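Local coordinates for protein orotidine 5'-phosphate decarboxylase (Streptomyces avermitilis, PDB 3V75) that probably catalyses the decarboxylation of orotidine 5'-phosphate to UMP and CO2, the last step of de novo UMP biosynthesis, on a TIM-barrel fold, at residues A[39-44]-A[289-294]; A[45-50]-A[87-92]; A[114-119]-A[141-146]. All blocks are in the same frame, centred on the assembly; numbering follows the deposited sequence. Where two conformers were deposited one is given.

Contact 1: A[39-44]-A[289-294]; sequences GPLCVG and RFAEEI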
loop_
_atom_site.group_PDB
_atom_site.type_symbol
_atom_site.label_atom_id
_atom_site.label_comp_id
_atom_site.label_asym_id
_atom_site.label_seq_id
_atom_site.Cartn_x
_atom_site.Cartn_y
_atom_site.Cartn_z
ATOM N N GLY A 39 11.573 12.250 -24.620
ATOM C CA GLY A 39 12.797 12.305 -23.827
ATOM C C GLY A 39 12.692 11.425 -22.590
ATOM O O GLY A 39 11.581 11.131 -22.088
ATOM N N PRO A 40 13.844 10.980 -22.083
ATOM C CA PRO A 40 13.855 10.011 -20.982
ATOM C C PRO A 40 13.672 10.689 -19.608
ATOM O O PRO A 40 14.639 10.891 -18.859
ATOM C CB PRO A 40 15.234 9.342 -21.112
ATOM C CG PRO A 40 16.079 10.430 -21.713
ATOM C CD PRO A 40 15.178 11.206 -22.653
ATOM N N LEU A 41 12.431 10.960 -19.247
ATOM C CA LEU A 41 12.167 11.616 -17.988
ATOM C C LEU A 41 10.769 11.281 -17.486
ATOM O O LEU A 41 9.804 11.277 -18.261
ATOM C CB LEU A 41 12.282 13.138 -18.155
ATOM C CG LEU A 41 12.088 13.969 -16.862
ATOM C CD1 LEU A 41 13.201 13.655 -15.920
ATOM C CD2 LEU A 41 12.010 15.473 -17.154
ATOM N N CYS A 42 10.679 11.033 -16.179
ATOM C CA CYS A 42 9.414 10.929 -15.467
ATOM C C CYS A 42 9.405 12.035 -14.419
ATOM O O CYS A 42 10.385 12.198 -13.688
ATOM C CB CYS A 42 9.363 9.565 -14.757
ATOM S SG CYS A 42 7.892 9.306 -13.765
ATOM N N VAL A 43 8.320 12.795 -14.351
ATOM C CA VAL A 43 8.224 13.885 -13.379
ATOM C C VAL A 43 7.234 13.493 -12.308
ATOM O O VAL A 43 6.088 13.112 -12.617
ATOM C CB VAL A 43 7.807 15.220 -14.055
ATOM C CG1 VAL A 43 7.582 16.312 -12.997
ATOM C CG2 VAL A 43 8.867 15.662 -15.061
ATOM N N GLY A 44 7.637 13.563 -11.048
ATOM C CA GLY A 44 6.718 13.247 -9.963
ATOM C C GLY A 44 5.611 14.282 -9.891
ATOM O O GLY A 44 5.799 15.468 -10.229
ATOM N N ARG A 289 15.299 20.475 -19.675
ATOM C CA ARG A 289 16.735 20.392 -19.398
ATOM C C ARG A 289 17.119 19.024 -18.817
ATOM O O ARG A 289 18.119 18.416 -19.244
ATOM C CB ARG A 289 17.193 21.486 -18.445
ATOM C CG ARG A 289 18.596 21.220 -17.946
ATOM C CD ARG A 289 19.057 22.322 -16.979
ATOM N NE ARG A 289 17.981 22.673 -16.050
ATOM C CZ ARG A 289 17.835 22.244 -14.791
ATOM N NH1 ARG A 289 16.803 22.702 -14.061
ATOM N NH2 ARG A 289 18.740 21.445 -14.223
ATOM N N PHE A 290 16.352 18.537 -17.846
ATOM C CA PHE A 290 16.623 17.192 -17.337
ATOM C C PHE A 290 16.543 16.153 -18.441
ATOM O O PHE A 290 17.443 15.314 -18.558
ATOM C CB PHE A 290 15.683 16.796 -16.196
ATOM C CG PHE A 290 16.137 17.276 -14.851
ATOM C CD1 PHE A 290 17.099 16.568 -14.152
ATOM C CD2 PHE A 290 15.634 18.442 -14.295
ATOM C CE1 PHE A 290 17.537 16.986 -12.897
ATOM C CE2 PHE A 290 16.077 18.879 -13.056
ATOM C CZ PHE A 290 17.023 18.145 -12.353
ATOM N N ALA A 291 15.476 16.189 -19.238
ATOM C CA ALA A 291 15.317 15.165 -20.264
ATOM C C ALA A 291 16.480 15.221 -21.239
ATOM O O ALA A 291 17.011 14.172 -21.681
ATOM C CB ALA A 291 14.008 15.336 -20.995
ATOM N N GLU A 292 16.892 16.435 -21.615
ATOM C CA GLU A 292 17.991 16.542 -22.576
ATOM C C GLU A 292 19.312 16.081 -21.999
ATOM O O GLU A 292 20.114 15.432 -22.694
ATOM C CB GLU A 292 18.129 17.972 -23.089
ATOM C CG GLU A 292 19.308 18.141 -24.013
ATOM C CD GLU A 292 19.324 17.100 -25.192
ATOM O OE1 GLU A 292 20.432 16.671 -25.636
ATOM O OE2 GLU A 292 18.230 16.683 -25.680
ATOM N N GLU A 293 19.573 16.430 -20.740
ATOM C CA GLU A 293 20.829 16.003 -20.136
ATOM C C GLU A 293 20.905 14.492 -19.985
ATOM O O GLU A 293 21.977 13.887 -20.164
ATOM C CB GLU A 293 21.004 16.624 -18.765
ATOM C CG GLU A 293 21.282 18.105 -18.850
ATOM C CD GLU A 293 21.367 18.742 -17.445
ATOM O OE1 GLU A 293 21.020 18.117 -16.407
ATOM O OE2 GLU A 293 21.728 19.937 -17.404
ATOM N N ILE A 294 19.780 13.879 -19.622
ATOM C CA ILE A 294 19.750 12.426 -19.503
ATOM C C ILE A 294 19.915 11.794 -20.894
ATOM O O ILE A 294 20.727 10.886 -21.065
ATOM C CB ILE A 294 18.459 11.952 -18.846
ATOM C CG1 ILE A 294 18.381 12.505 -17.415
ATOM C CG2 ILE A 294 18.403 10.407 -18.857
ATOM C CD1 ILE A 294 17.004 12.359 -16.764
#

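Contact 2: A[45-50]-A[87-92]; sequences IDPHAS and AFFERF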
loop_
_atom_site.group_PDB
_atom_site.type_symbol
_atom_site.label_atom_id
_atom_site.label_comp_id
_atom_site.label_asym_id
_atom_site.label_seq_id
_atom_site.Cartn_x
_atom_site.Cartn_y
_atom_site.Cartn_z
ATOM N N ILE A 45 4.423 13.866 -9.454
ATOM C CA ILE A 45 3.409 14.851 -9.081
ATOM C C ILE A 45 3.261 14.654 -7.575
ATOM O O ILE A 45 2.587 13.700 -7.101
ATOM C CB ILE A 45 2.081 14.647 -9.811
ATOM C CG1 ILE A 45 2.303 14.589 -11.322
ATOM C CG2 ILE A 45 1.084 15.763 -9.447
ATOM C CD1 ILE A 45 0.997 14.456 -12.165
ATOM N N ASP A 46 3.931 15.531 -6.814
ATOM C CA ASP A 46 4.187 15.321 -5.396
ATOM C C ASP A 46 3.704 16.505 -4.563
ATOM O O ASP A 46 4.523 17.314 -4.097
ATOM C CB ASP A 46 5.702 15.154 -5.166
ATOM C CG ASP A 46 6.243 13.925 -5.822
ATOM O OD1 ASP A 46 5.609 12.862 -5.734
ATOM O OD2 ASP A 46 7.304 14.002 -6.476
ATOM N N PRO A 47 2.382 16.660 -4.407
ATOM C CA PRO A 47 1.850 17.851 -3.730
ATOM C C PRO A 47 1.918 17.687 -2.210
ATOM O O PRO A 47 0.876 17.720 -1.522
ATOM C CB PRO A 47 0.386 17.919 -4.208
ATOM C CG PRO A 47 0.057 16.439 -4.492
ATOM C CD PRO A 47 1.340 15.872 -5.084
ATOM N N HIS A 48 3.115 17.496 -1.670
ATOM C CA HIS A 48 3.252 17.507 -0.210
ATOM C C HIS A 48 3.198 18.921 0.333
ATOM O O HIS A 48 3.351 19.907 -0.412
ATOM C CB HIS A 48 4.507 16.767 0.278
ATOM C CG HIS A 48 5.761 17.099 -0.460
ATOM N ND1 HIS A 48 6.406 18.319 -0.340
ATOM C CD2 HIS A 48 6.528 16.344 -1.290
ATOM C CE1 HIS A 48 7.509 18.300 -1.071
ATOM N NE2 HIS A 48 7.602 17.118 -1.667
ATOM N N ALA A 49 2.959 19.034 1.634
ATOM C CA ALA A 49 2.770 20.354 2.224
ATOM C C ALA A 49 3.953 21.310 1.979
ATOM O O ALA A 49 3.717 22.497 1.779
ATOM C CB ALA A 49 2.461 20.256 3.745
ATOM N N SER A 50 5.197 20.794 1.994
ATOM C CA SER A 50 6.399 21.603 1.744
ATOM C C SER A 50 6.270 22.275 0.368
ATOM O O SER A 50 6.324 23.503 0.245
ATOM C CB SER A 50 7.635 20.689 1.782
ATOM O OG SER A 50 8.845 21.403 1.809
ATOM N N ALA A 87 -0.067 8.930 -1.778
ATOM C CA ALA A 87 -0.208 9.320 -0.372
ATOM C C ALA A 87 -0.537 10.796 -0.186
ATOM O O ALA A 87 -1.254 11.176 0.728
ATOM C CB ALA A 87 1.058 8.969 0.431
ATOM N N PHE A 88 0.037 11.640 -1.051
ATOM C CA PHE A 88 -0.150 13.083 -0.899
ATOM C C PHE A 88 -1.571 13.524 -1.251
ATOM O O PHE A 88 -1.995 14.598 -0.852
ATOM C CB PHE A 88 0.889 13.861 -1.719
ATOM C CG PHE A 88 2.311 13.553 -1.311
ATOM C CD1 PHE A 88 2.680 13.550 0.028
ATOM C CD2 PHE A 88 3.284 13.285 -2.265
ATOM C CE1 PHE A 88 4.035 13.254 0.395
ATOM C CE2 PHE A 88 4.584 13.002 -1.895
ATOM C CZ PHE A 88 4.938 12.982 -0.573
ATOM N N PHE A 89 -2.289 12.683 -2.000
ATOM C CA PHE A 89 -3.696 12.909 -2.323
ATOM C C PHE A 89 -4.576 12.254 -1.227
ATOM O O PHE A 89 -5.562 12.832 -0.775
ATOM C CB PHE A 89 -3.996 12.310 -3.711
ATOM C CG PHE A 89 -3.257 12.980 -4.824
ATOM C CD1 PHE A 89 -3.876 13.979 -5.590
ATOM C CD2 PHE A 89 -1.934 12.645 -5.087
ATOM C CE1 PHE A 89 -3.194 14.629 -6.622
ATOM C CE2 PHE A 89 -1.232 13.285 -6.129
ATOM C CZ PHE A 89 -1.876 14.289 -6.901
ATOM N N GLU A 90 -4.194 11.036 -0.807
ATOM C CA GLU A 90 -5.012 10.269 0.138
ATOM C C GLU A 90 -5.141 10.976 1.469
ATOM O O GLU A 90 -6.108 10.757 2.208
ATOM C CB GLU A 90 -4.390 8.894 0.396
ATOM C CG GLU A 90 -4.402 7.982 -0.783
ATOM C CD GLU A 90 -3.830 6.626 -0.441
ATOM O OE1 GLU A 90 -4.071 6.130 0.688
ATOM O OE2 GLU A 90 -3.109 6.051 -1.287
ATOM N N ARG A 91 -4.145 11.805 1.809
ATOM C CA ARG A 91 -4.183 12.517 3.093
ATOM C C ARG A 91 -5.388 13.453 3.192
ATOM O O ARG A 91 -5.784 13.833 4.293
ATOM C CB ARG A 91 -2.855 13.268 3.365
ATOM C CG ARG A 91 -2.628 14.434 2.428
ATOM C CD ARG A 91 -1.151 14.838 2.456
ATOM N NE ARG A 91 -0.848 15.948 1.538
ATOM C CZ ARG A 91 -0.794 17.223 1.931
ATOM N NH1 ARG A 91 -1.045 17.545 3.201
ATOM N NH2 ARG A 91 -0.503 18.179 1.042
ATOM N N PHE A 92 -5.976 13.800 2.042
ATOM C CA PHE A 92 -7.212 14.593 2.025
ATOM C C PHE A 92 -8.480 13.738 1.833
ATOM O O PHE A 92 -9.555 14.282 1.596
ATOM C CB PHE A 92 -7.128 15.724 0.977
ATOM C CG PHE A 92 -6.031 16.716 1.262
ATOM C CD1 PHE A 92 -6.035 17.458 2.450
ATOM C CD2 PHE A 92 -4.960 16.848 0.384
ATOM C CE1 PHE A 92 -4.987 18.367 2.727
ATOM C CE2 PHE A 92 -3.906 17.759 0.660
ATOM C CZ PHE A 92 -3.938 18.500 1.813
#

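Contact 3: A[114-119]-A[141-146]; sequences VVMDAK and LFSDAL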
loop_
_atom_site.group_PDB
_atom_site.type_symbol
_atom_site.label_atom_id
_atom_site.label_comp_id
_atom_site.label_asym_id
_atom_site.label_seq_id
_atom_site.Cartn_x
_atom_site.Cartn_y
_atom_site.Cartn_z
ATOM N N VAL A 114 1.241 7.593 -17.240
ATOM C CA VAL A 114 1.119 7.789 -15.798
ATOM C C VAL A 114 1.473 6.515 -15.043
ATOM O O VAL A 114 0.852 5.463 -15.252
ATOM C CB VAL A 114 -0.302 8.242 -15.417
ATOM C CG1 VAL A 114 -0.481 8.286 -13.881
ATOM C CG2 VAL A 114 -0.582 9.633 -16.034
ATOM N N VAL A 115 2.460 6.632 -14.168
ATOM C CA VAL A 115 2.821 5.581 -13.250
ATOM C C VAL A 115 2.222 5.952 -11.915
ATOM O O VAL A 115 2.638 6.938 -11.283
ATOM C CB VAL A 115 4.359 5.466 -13.113
ATOM C CG1 VAL A 115 4.720 4.459 -12.010
ATOM C CG2 VAL A 115 4.947 5.087 -14.452
HETATM N N MSE A 116 1.243 5.170 -11.461
HETATM C CA MSE A 116 0.615 5.446 -10.180
HETATM C C MSE A 116 1.542 4.936 -9.072
HETATM O O MSE A 116 1.738 3.709 -8.918
HETATM C CB MSE A 116 -0.741 4.769 -10.100
HETATM C CG MSE A 116 -1.354 4.864 -8.712
HETATM SE SE MSE A 116 -1.891 6.695 -8.237
HETATM C CE MSE A 116 -3.210 6.934 -9.617
ATOM N N ASP A 117 2.126 5.838 -8.280
ATOM C CA ASP A 117 2.974 5.379 -7.185
ATOM C C ASP A 117 2.139 5.252 -5.919
ATOM O O ASP A 117 1.921 6.217 -5.156
ATOM C CB ASP A 117 4.186 6.304 -6.983
ATOM C CG ASP A 117 5.252 5.674 -6.168
ATOM O OD1 ASP A 117 4.998 4.611 -5.521
ATOM O OD2 ASP A 117 6.398 6.197 -6.137
ATOM N N ALA A 118 1.633 4.034 -5.729
ATOM C CA ALA A 118 0.732 3.725 -4.618
ATOM C C ALA A 118 1.267 2.565 -3.757
ATOM O O ALA A 118 0.735 2.285 -2.663
ATOM C CB ALA A 118 -0.649 3.400 -5.163
ATOM N N LYS A 119 2.320 1.902 -4.240
ATOM C CA LYS A 119 2.996 0.827 -3.475
ATOM C C LYS A 119 2.001 -0.117 -2.801
ATOM O O LYS A 119 2.046 -0.343 -1.586
ATOM C CB LYS A 119 4.015 1.396 -2.480
ATOM C CG LYS A 119 5.174 2.133 -3.193
ATOM C CD LYS A 119 6.225 2.545 -2.169
ATOM C CE LYS A 119 7.390 3.352 -2.827
ATOM N NZ LYS A 119 6.904 4.686 -3.353
ATOM N N LEU A 141 -9.330 5.491 -11.697
ATOM C CA LEU A 141 -7.873 5.699 -11.457
ATOM C C LEU A 141 -6.945 4.970 -12.443
ATOM O O LEU A 141 -5.757 4.760 -12.139
ATOM C CB LEU A 141 -7.482 5.397 -10.006
ATOM C CG LEU A 141 -8.134 6.297 -8.953
ATOM C CD1 LEU A 141 -8.208 5.590 -7.593
ATOM C CD2 LEU A 141 -7.301 7.562 -8.817
ATOM N N PHE A 142 -7.479 4.579 -13.612
ATOM C CA PHE A 142 -6.695 3.804 -14.584
ATOM C C PHE A 142 -5.378 4.502 -14.892
ATOM O O PHE A 142 -5.380 5.668 -15.306
ATOM C CB PHE A 142 -7.448 3.598 -15.902
ATOM C CG PHE A 142 -6.662 2.801 -16.946
ATOM C CD1 PHE A 142 -6.089 1.578 -16.631
ATOM C CD2 PHE A 142 -6.521 3.276 -18.243
ATOM C CE1 PHE A 142 -5.370 0.833 -17.585
ATOM C CE2 PHE A 142 -5.846 2.512 -19.223
ATOM C CZ PHE A 142 -5.241 1.319 -18.881
ATOM N N SER A 143 -4.284 3.776 -14.724
ATOM C CA SER A 143 -2.934 4.291 -14.927
ATOM C C SER A 143 -2.169 3.324 -15.833
ATOM O O SER A 143 -2.514 2.142 -15.940
ATOM C CB SER A 143 -2.224 4.430 -13.569
ATOM O OG SER A 143 -2.933 5.326 -12.710
ATOM N N ASP A 144 -1.105 3.807 -16.474
ATOM C CA ASP A 144 -0.333 2.951 -17.367
ATOM C C ASP A 144 0.526 1.948 -16.613
ATOM O O ASP A 144 0.893 0.905 -17.153
ATOM C CB ASP A 144 0.532 3.834 -18.257
ATOM C CG ASP A 144 -0.318 4.692 -19.127
ATOM O OD1 ASP A 144 -0.944 4.125 -20.062
ATOM O OD2 ASP A 144 -0.450 5.922 -18.859
ATOM N N ALA A 145 0.857 2.253 -15.364
ATOM C CA ALA A 145 1.529 1.280 -14.507
ATOM C C ALA A 145 1.258 1.577 -13.050
ATOM O O ALA A 145 0.797 2.674 -12.711
ATOM C CB ALA A 145 3.055 1.248 -14.783
ATOM N N LEU A 146 1.567 0.609 -12.183
ATOM C CA LEU A 146 1.315 0.742 -10.755
ATOM C C LEU A 146 2.542 0.270 -10.022
ATOM O O LEU A 146 3.089 -0.790 -10.356
ATOM C CB LEU A 146 0.124 -0.156 -10.374
ATOM C CG LEU A 146 -0.225 -0.236 -8.894
ATOM C CD1 LEU A 146 -0.696 1.111 -8.290
ATOM C CD2 LEU A 146 -1.283 -1.391 -8.671
#

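Contact 1: A[39-44]-A[289-294]
The carbonyl oxygen of Pro40 points at the side chain of Ile294 instead of at a donor: Pro40 O lies 3.5 Å from Ile294 CD1, is buried by the contact, and has no hydrogen-bonding partner in the model. An inverse gamma turn centred on Pro40 leads into this arrangement, with only a weak bond from Leu41 N back to Gly39 O. The ring flank of Pro40 slides along Ile294 in the opposite sense, CG meeting Ile294 CG2 at 3.7 Å, while Pro40 CD rests 3.6 Å from Ala291 O. With chi1 at -177°, CG of Leu41 is trans to its N, and both methyls reach Phe290 CB, each about 4.0 Å away. The Leu41 and Ile294 side chains cross at about a right angle, and Leu41 CB faces Ala291 CB at 4.0 Å. Gly39, with positive phi, follows the preceding helix; a CB here would come within 3.0 Å of Ala291 CB and would also run into the carbonyl oxygen of the residue before. Val269 and Pro251 extend the apolar surroundings of Phe290. With no hydrogen bond across it, the seat of helix 280-299 rests on apolar packing, at the price of a buried Pro40 O without a polar partner.

Contact 2: A[45-50]-A[87-92]
His48 lays its CB over one face of the Phe88 ring, 3.8 Å from the centroid, and turns its imidazole edge toward that ring in a T-shaped pair with planes at 75°. The second contact follows from the torsion of His48: CG sits between the backbone N and the carbonyl carbon (chi1 46°), which keeps the imidazole alongside Phe88. Asp46 OD1 lies in the plane of the Phe88 ring at its edge, the carboxylate nearly perpendicular; Asp46 OD2 is bonded to Ser270. Pro47 fits between the two phenylalanines, its CG 3.9 Å from Phe88 CB and also over the face of Phe89, 4.1 Å from the centroid. With an alanine in place of Phe88, the imidazole edge would probably lose its partner and a gap open between His48, Pro47 and Asp46. Arg91, folded at chi1 (68°), donates a hydrogen bond from NH2 to Pro47 O (2.9 Å), in the carbonyl plane but tilted out of the guanidinium plane, while NE bonds weakly to Phe88 O. Its NH1 bridges to Asp59 and to Glu132 of the second subunit. One guanidinium therefore ties the inverse gamma turn at Pro47 to the dimer interface, its charge likely balanced by those carboxylates.

Contact 3: A[114-119]-A[141-146]
Val114 O receives two backbone N-H groups from the facing segment 141-146: Ala145 N at 3.2 Å, and Asp144 N at 2.8 Å in a weak, bent bond. Two residues on, Met116 N gives a straighter bond to Ala145 O at 2.8 Å, setting the parallel pairing of Val115 with Ala145 and Met116 with Leu146. Asp144 adds a side-chain grip, OD2 accepting Val114 N at 2.9 Å through its anti lone pair. On the sheet face of Met116 and Leu146, the selenomethionine chain, bent at chi2 and chi3 (69° and 63°), brings its CE to Ser143 OG at 3.5 Å; its CG meets Leu146 CD1 at 3.8 Å, and that same methyl reaches Ala118 CB at 3.9 Å. The Ser143 hydroxyl is held by its bond to Leu141 O. Further out, Arg30 and Arg108 bridge to Asp144 OD1, probably holding the carboxylate where OD2 meets Val114 N. At the other end of strand 113-120, Lys119, the predicted proton donor, bridges to Asp117, which also pairs with Lys83, and to Asp122 of the second subunit, an alternating Lys-Asp network as in other OMP decarboxylases. Strands 113-120 and 145-148 are joined by a beta-alpha-beta crossover through helix 124-134, whose Phe134 packs on Met116, Leu141 and Leu146, while Val104 of helix 93-109 covers Met116, and Phe172 of strand 170-176 lies against Val115 and Ala145.

The three contacts sample one closed parallel barrel. Contact 1 joins its first strand to the last helix, so it closes a loop within which contacts 2 and 3 are both nested; contact 2 begins where strand 42-45 leaves off, its centre 22 Å from that of contact 1. Contact 3 pairs the third and fourth strands; its centre is 19 Å from that of contact 1 and 15 Å from that of contact 2, and nearest atoms in either case are about 5 Å apart. Contact 1 lies away from the predicted active site, whereas contact 3 contains Lys119, and the side chain of Asp46 in contact 2 is about 9 Å from the side chain of Lys119. Contacts 2 and 3 also touch the second subunit.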